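Local coordinates for protein ABC transporter (PDB 4G68) that probably captures xylan-derived oligosaccharides outside the cell as the solute-binding component of an ABC transporter in a thermophilic bacterium, at residues 145-157 with 346-360. Numbering follows the deposited sequence.
Sequences IYGIPFDQQASVL and LSDMDYLIATGLPAW
Q152 and L357 form an antiparallel hydrogen-bonded pair, Q152 N to L357 O at 2.7 Å and L357 N to Q152 O at 3.3 Å, while A359 N hydrogen-bonds to F150 O. Strand 357-358 joins the long strand 144-160, whose F150 and D151 make a classic bulge against G321, and helix segment 346-353 runs nearly parallel to strand 148-157, their axes 18° apart. L357 CD1 rests against A154 CB. L346 CD1 sits over the centre of one F150 ring face, 4.1 Å from its centroid, a CH-pi contact. At the ring edge lies D350 OD2, 2.6 Å from D151 OD2, the carboxylate planes 28° apart; T355 OG1 donates to D350 OD1. With CG beside its backbone N (chi1 -72°), W360 turns its indole edge to the strand: NE1 donates to P149 O (2.8 Å) in the carbonyl plane, though the bond is bent and the oxygen tilted from the indole plane, and CZ2 meets I148 CG2 at 3.7 Å. S347 OG accepts W360 N at 3.0 Å, tying the chain back to the helix. A leucine in place of W360 would probably leave P149 O without its indole donor and I148 less well covered. The short approach of D151 OD2 to D350 OD2 suggests that one of these buried acids probably holds a proton and offers it to the other, linking helix to strand without the full cost of two negative charges.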
loop_
_atom_site.group_PDB
_atom_site.type_symbol
_atom_site.label_atom_id
_atom_site.label_comp_id
_atom_site.label_asym_id
_atom_site.label_seq_id
_atom_site.Cartn_x
_atom_site.Cartn_y
_atom_site.Cartn_z
ATOM N N ILE C 145 -20.157 8.211 6.527
ATOM C CA ILE C 145 -18.925 8.413 5.795
ATOM C C ILE C 145 -18.044 9.373 6.594
ATOM O O ILE C 145 -18.519 10.447 7.038
ATOM C CB ILE C 145 -19.152 9.086 4.432
ATOM C CG1 ILE C 145 -20.181 8.329 3.587
ATOM C CG2 ILE C 145 -17.804 9.347 3.728
ATOM C CD1 ILE C 145 -19.641 7.188 2.826
ATOM N N TYR C 146 -16.763 9.014 6.723
ATOM C CA TYR C 146 -15.766 9.832 7.451
ATOM C C TYR C 146 -14.502 10.296 6.681
ATOM O O TYR C 146 -13.563 10.836 7.304
ATOM C CB TYR C 146 -15.290 9.083 8.722
ATOM C CG TYR C 146 -16.361 9.029 9.771
ATOM C CD1 TYR C 146 -16.536 10.094 10.659
ATOM C CD2 TYR C 146 -17.243 7.959 9.827
ATOM C CE1 TYR C 146 -17.542 10.057 11.604
ATOM C CE2 TYR C 146 -18.243 7.904 10.772
ATOM C CZ TYR C 146 -18.386 8.944 11.666
ATOM O OH TYR C 146 -19.382 8.916 12.632
ATOM N N GLY C 147 -14.480 10.139 5.357
ATOM C CA GLY C 147 -13.303 10.499 4.588
ATOM C C GLY C 147 -13.642 10.601 3.102
ATOM O O GLY C 147 -14.666 10.082 2.668
ATOM N N ILE C 148 -12.781 11.290 2.357
ATOM C CA ILE C 148 -12.893 11.403 0.902
ATOM C C ILE C 148 -11.781 10.484 0.348
ATOM O O ILE C 148 -10.603 10.780 0.516
ATOM C CB ILE C 148 -12.654 12.887 0.429
ATOM C CG1 ILE C 148 -13.705 13.877 1.027
ATOM C CG2 ILE C 148 -12.603 12.986 -1.083
ATOM C CD1 ILE C 148 -15.168 13.458 0.914
ATOM N N PRO C 149 -12.147 9.360 -0.306
ATOM C CA PRO C 149 -11.121 8.451 -0.822
ATOM C C PRO C 149 -10.354 9.145 -1.941
ATOM O O PRO C 149 -10.923 10.052 -2.610
ATOM C CB PRO C 149 -11.941 7.243 -1.351
ATOM C CG PRO C 149 -13.297 7.420 -0.760
ATOM C CD PRO C 149 -13.491 8.898 -0.658
ATOM N N PHE C 150 -9.083 8.772 -2.150
ATOM C CA PHE C 150 -8.369 9.314 -3.329
ATOM C C PHE C 150 -7.537 8.289 -4.114
ATOM O O PHE C 150 -7.288 8.491 -5.297
ATOM C CB PHE C 150 -7.532 10.536 -2.981
ATOM C CG PHE C 150 -6.242 10.215 -2.253
ATOM C CD1 PHE C 150 -5.065 9.967 -2.963
ATOM C CD2 PHE C 150 -6.201 10.198 -0.851
ATOM C CE1 PHE C 150 -3.874 9.641 -2.296
ATOM C CE2 PHE C 150 -5.007 9.918 -0.178
ATOM C CZ PHE C 150 -3.847 9.636 -0.904
ATOM N N ASP C 151 -7.122 7.204 -3.463
ATOM C CA ASP C 151 -6.407 6.147 -4.189
ATOM C C ASP C 151 -6.612 4.707 -3.698
ATOM O O ASP C 151 -7.206 4.463 -2.651
ATOM C CB ASP C 151 -4.923 6.539 -4.473
ATOM C CG ASP C 151 -3.955 6.336 -3.276
ATOM O OD1 ASP C 151 -4.275 5.664 -2.287
ATOM O OD2 ASP C 151 -2.797 6.832 -3.383
ATOM N N GLN C 152 -6.202 3.759 -4.524
ATOM C CA GLN C 152 -6.395 2.377 -4.231
ATOM C C GLN C 152 -5.072 1.707 -4.369
ATOM O O GLN C 152 -4.252 2.119 -5.171
ATOM C CB GLN C 152 -7.442 1.677 -5.106
ATOM C CG GLN C 152 -7.759 2.263 -6.457
ATOM C CD GLN C 152 -8.816 1.440 -7.220
ATOM O OE1 GLN C 152 -8.697 0.208 -7.378
ATOM N NE2 GLN C 152 -9.874 2.131 -7.684
ATOM N N GLN C 153 -4.851 0.691 -3.533
ATOM C CA GLN C 153 -3.615 -0.094 -3.635
ATOM C C GLN C 153 -3.876 -1.450 -4.275
ATOM O O GLN C 153 -5.045 -1.947 -4.325
ATOM C CB GLN C 153 -3.014 -0.315 -2.192
ATOM C CG GLN C 153 -2.643 1.026 -1.436
ATOM C CD GLN C 153 -2.022 0.825 -0.018
ATOM O OE1 GLN C 153 -1.921 -0.280 0.475
ATOM N NE2 GLN C 153 -1.644 1.904 0.641
ATOM N N ALA C 154 -2.790 -2.067 -4.762
ATOM C CA ALA C 154 -2.855 -3.411 -5.295
ATOM C C ALA C 154 -1.451 -3.980 -5.151
ATOM O O ALA C 154 -0.461 -3.227 -5.276
ATOM C CB ALA C 154 -3.284 -3.359 -6.767
ATOM N N SER C 155 -1.373 -5.282 -4.875
ATOM C CA SER C 155 -0.035 -5.959 -4.786
ATOM C C SER C 155 0.562 -6.209 -6.160
ATOM O O SER C 155 -0.143 -6.748 -7.047
ATOM C CB SER C 155 -0.129 -7.285 -4.013
ATOM O OG SER C 155 -1.294 -8.062 -4.401
ATOM N N VAL C 156 1.874 -5.974 -6.312
ATOM C CA VAL C 156 2.489 -6.148 -7.628
ATOM C C VAL C 156 3.829 -6.849 -7.483
ATOM O O VAL C 156 4.599 -6.462 -6.612
ATOM C CB VAL C 156 2.792 -4.783 -8.279
ATOM C CG1 VAL C 156 3.487 -4.937 -9.644
ATOM C CG2 VAL C 156 1.502 -3.978 -8.434
ATOM N N LEU C 157 4.107 -7.839 -8.378
ATOM C CA LEU C 157 5.464 -8.336 -8.582
ATOM C C LEU C 157 6.059 -7.538 -9.745
ATOM O O LEU C 157 5.571 -7.590 -10.889
ATOM C CB LEU C 157 5.491 -9.878 -8.812
ATOM C CG LEU C 157 6.840 -10.586 -9.130
ATOM C CD1 LEU C 157 7.916 -10.371 -8.068
ATOM C CD2 LEU C 157 6.598 -12.067 -9.382
ATOM N N LEU C 346 -4.946 14.619 -6.201
ATOM C CA LEU C 346 -4.024 13.551 -5.819
ATOM C C LEU C 346 -4.298 12.293 -6.627
ATOM O O LEU C 346 -3.336 11.656 -7.077
ATOM C CB LEU C 346 -4.124 13.238 -4.316
ATOM C CG LEU C 346 -3.523 14.268 -3.315
ATOM C CD1 LEU C 346 -3.698 13.750 -1.889
ATOM C CD2 LEU C 346 -2.047 14.459 -3.572
ATOM N N SER C 347 -5.596 11.952 -6.799
ATOM C CA SER C 347 -5.998 10.760 -7.577
ATOM C C SER C 347 -5.470 10.856 -9.037
ATOM O O SER C 347 -4.902 9.887 -9.575
ATOM C CB SER C 347 -7.520 10.621 -7.565
ATOM O OG SER C 347 -7.958 9.464 -8.329
ATOM N N ASP C 348 -5.689 12.010 -9.693
ATOM C CA ASP C 348 -5.192 12.207 -11.084
ATOM C C ASP C 348 -3.641 12.231 -11.144
ATOM O O ASP C 348 -3.026 11.674 -12.070
ATOM C CB ASP C 348 -5.657 13.551 -11.618
ATOM C CG ASP C 348 -7.113 13.589 -11.989
ATOM O OD1 ASP C 348 -7.849 12.592 -11.789
ATOM O OD2 ASP C 348 -7.499 14.675 -12.554
ATOM N N MET C 349 -3.016 12.877 -10.158
ATOM C CA MET C 349 -1.561 12.894 -10.053
ATOM C C MET C 349 -1.067 11.429 -9.990
ATOM O O MET C 349 -0.201 11.052 -10.754
ATOM C CB MET C 349 -1.123 13.639 -8.773
ATOM C CG MET C 349 0.389 13.623 -8.531
ATOM S SD MET C 349 0.916 14.093 -6.874
ATOM C CE MET C 349 0.643 12.579 -5.936
ATOM N N ASP C 350 -1.652 10.632 -9.084
ATOM C CA ASP C 350 -1.253 9.215 -8.810
ATOM C C ASP C 350 -1.268 8.419 -10.102
ATOM O O ASP C 350 -0.303 7.707 -10.445
ATOM C CB ASP C 350 -2.280 8.545 -7.859
ATOM C CG ASP C 350 -1.981 8.741 -6.391
ATOM O OD1 ASP C 350 -0.889 9.281 -6.051
ATOM O OD2 ASP C 350 -2.870 8.337 -5.554
ATOM N N TYR C 351 -2.388 8.538 -10.810
ATOM C CA TYR C 351 -2.585 7.911 -12.124
ATOM C C TYR C 351 -1.491 8.283 -13.153
ATOM O O TYR C 351 -0.941 7.390 -13.837
ATOM C CB TYR C 351 -3.967 8.287 -12.656
ATOM C CG TYR C 351 -4.419 7.531 -13.901
ATOM C CD1 TYR C 351 -4.186 6.155 -14.028
ATOM C CD2 TYR C 351 -5.098 8.185 -14.920
ATOM C CE1 TYR C 351 -4.594 5.455 -15.151
ATOM C CE2 TYR C 351 -5.531 7.496 -16.056
ATOM C CZ TYR C 351 -5.279 6.136 -16.160
ATOM O OH TYR C 351 -5.703 5.454 -17.274
ATOM N N LEU C 352 -1.146 9.572 -13.217
ATOM C CA LEU C 352 -0.178 10.066 -14.190
ATOM C C LEU C 352 1.259 9.655 -13.879
ATOM O O LEU C 352 2.010 9.295 -14.783
ATOM C CB LEU C 352 -0.266 11.588 -14.284
ATOM C CG LEU C 352 -1.494 12.079 -15.064
ATOM C CD1 LEU C 352 -1.760 13.559 -14.811
ATOM C CD2 LEU C 352 -1.240 11.815 -16.550
ATOM N N ILE C 353 1.619 9.688 -12.599
ATOM C CA ILE C 353 2.964 9.400 -12.154
ATOM C C ILE C 353 3.184 8.018 -11.488
ATOM O O ILE C 353 4.325 7.699 -11.125
ATOM C CB ILE C 353 3.546 10.570 -11.330
ATOM C CG1 ILE C 353 3.011 10.557 -9.892
ATOM C CG2 ILE C 353 3.244 11.915 -12.024
ATOM C CD1 ILE C 353 3.626 11.641 -9.010
ATOM N N ALA C 354 2.120 7.227 -11.330
ATOM C CA ALA C 354 2.192 5.850 -10.795
ATOM C C ALA C 354 2.573 5.735 -9.293
ATOM O O ALA C 354 3.050 4.703 -8.826
ATOM C CB ALA C 354 3.043 4.923 -11.702
ATOM N N THR C 355 2.306 6.806 -8.553
ATOM C CA THR C 355 2.413 6.794 -7.086
ATOM C C THR C 355 1.188 6.156 -6.439
ATOM O O THR C 355 1.207 5.822 -5.243
ATOM C CB THR C 355 2.543 8.222 -6.470
ATOM O OG1 THR C 355 1.508 9.093 -6.983
ATOM C CG2 THR C 355 3.920 8.792 -6.681
ATOM N N GLY C 356 0.112 6.026 -7.216
ATOM C CA GLY C 356 -1.054 5.273 -6.760
ATOM C C GLY C 356 -1.965 4.786 -7.877
ATOM O O GLY C 356 -1.668 5.001 -9.058
ATOM N N LEU C 357 -3.025 4.076 -7.495
ATOM C CA LEU C 357 -4.126 3.773 -8.413
ATOM C C LEU C 357 -5.313 4.721 -8.110
ATOM O O LEU C 357 -5.714 4.838 -6.930
ATOM C CB LEU C 357 -4.539 2.325 -8.256
ATOM C CG LEU C 357 -3.497 1.344 -8.797
ATOM C CD1 LEU C 357 -3.668 -0.010 -8.118
ATOM C CD2 LEU C 357 -3.546 1.261 -10.343
ATOM N N PRO C 358 -5.865 5.407 -9.152
ATOM C CA PRO C 358 -6.833 6.481 -8.897
ATOM C C PRO C 358 -8.137 5.958 -8.318
ATOM O O PRO C 358 -8.643 4.880 -8.747
ATOM C CB PRO C 358 -7.081 7.075 -10.304
ATOM C CG PRO C 358 -6.747 5.970 -11.283
ATOM C CD PRO C 358 -5.554 5.289 -10.609
ATOM N N ALA C 359 -8.690 6.676 -7.341
ATOM C CA ALA C 359 -10.048 6.364 -6.858
ATOM C C ALA C 359 -11.102 7.173 -7.569
ATOM O O ALA C 359 -12.295 6.767 -7.601
ATOM C CB ALA C 359 -10.211 6.556 -5.345
ATOM N N TRP C 360 -10.688 8.316 -8.114
ATOM C CA TRP C 360 -11.630 9.196 -8.811
ATOM C C TRP C 360 -11.622 8.823 -10.255
ATOM O O TRP C 360 -10.629 8.254 -10.734
ATOM C CB TRP C 360 -11.200 10.638 -8.702
ATOM C CG TRP C 360 -11.395 11.192 -7.315
ATOM C CD1 TRP C 360 -10.783 10.755 -6.125
ATOM C CD2 TRP C 360 -12.327 12.251 -6.911
ATOM N NE1 TRP C 360 -11.225 11.497 -5.047
ATOM C CE2 TRP C 360 -12.183 12.389 -5.446
ATOM C CE3 TRP C 360 -13.275 13.060 -7.586
ATOM C CZ2 TRP C 360 -12.907 13.338 -4.725
ATOM C CZ3 TRP C 360 -13.994 13.998 -6.834
ATOM C CH2 TRP C 360 -13.811 14.140 -5.439
#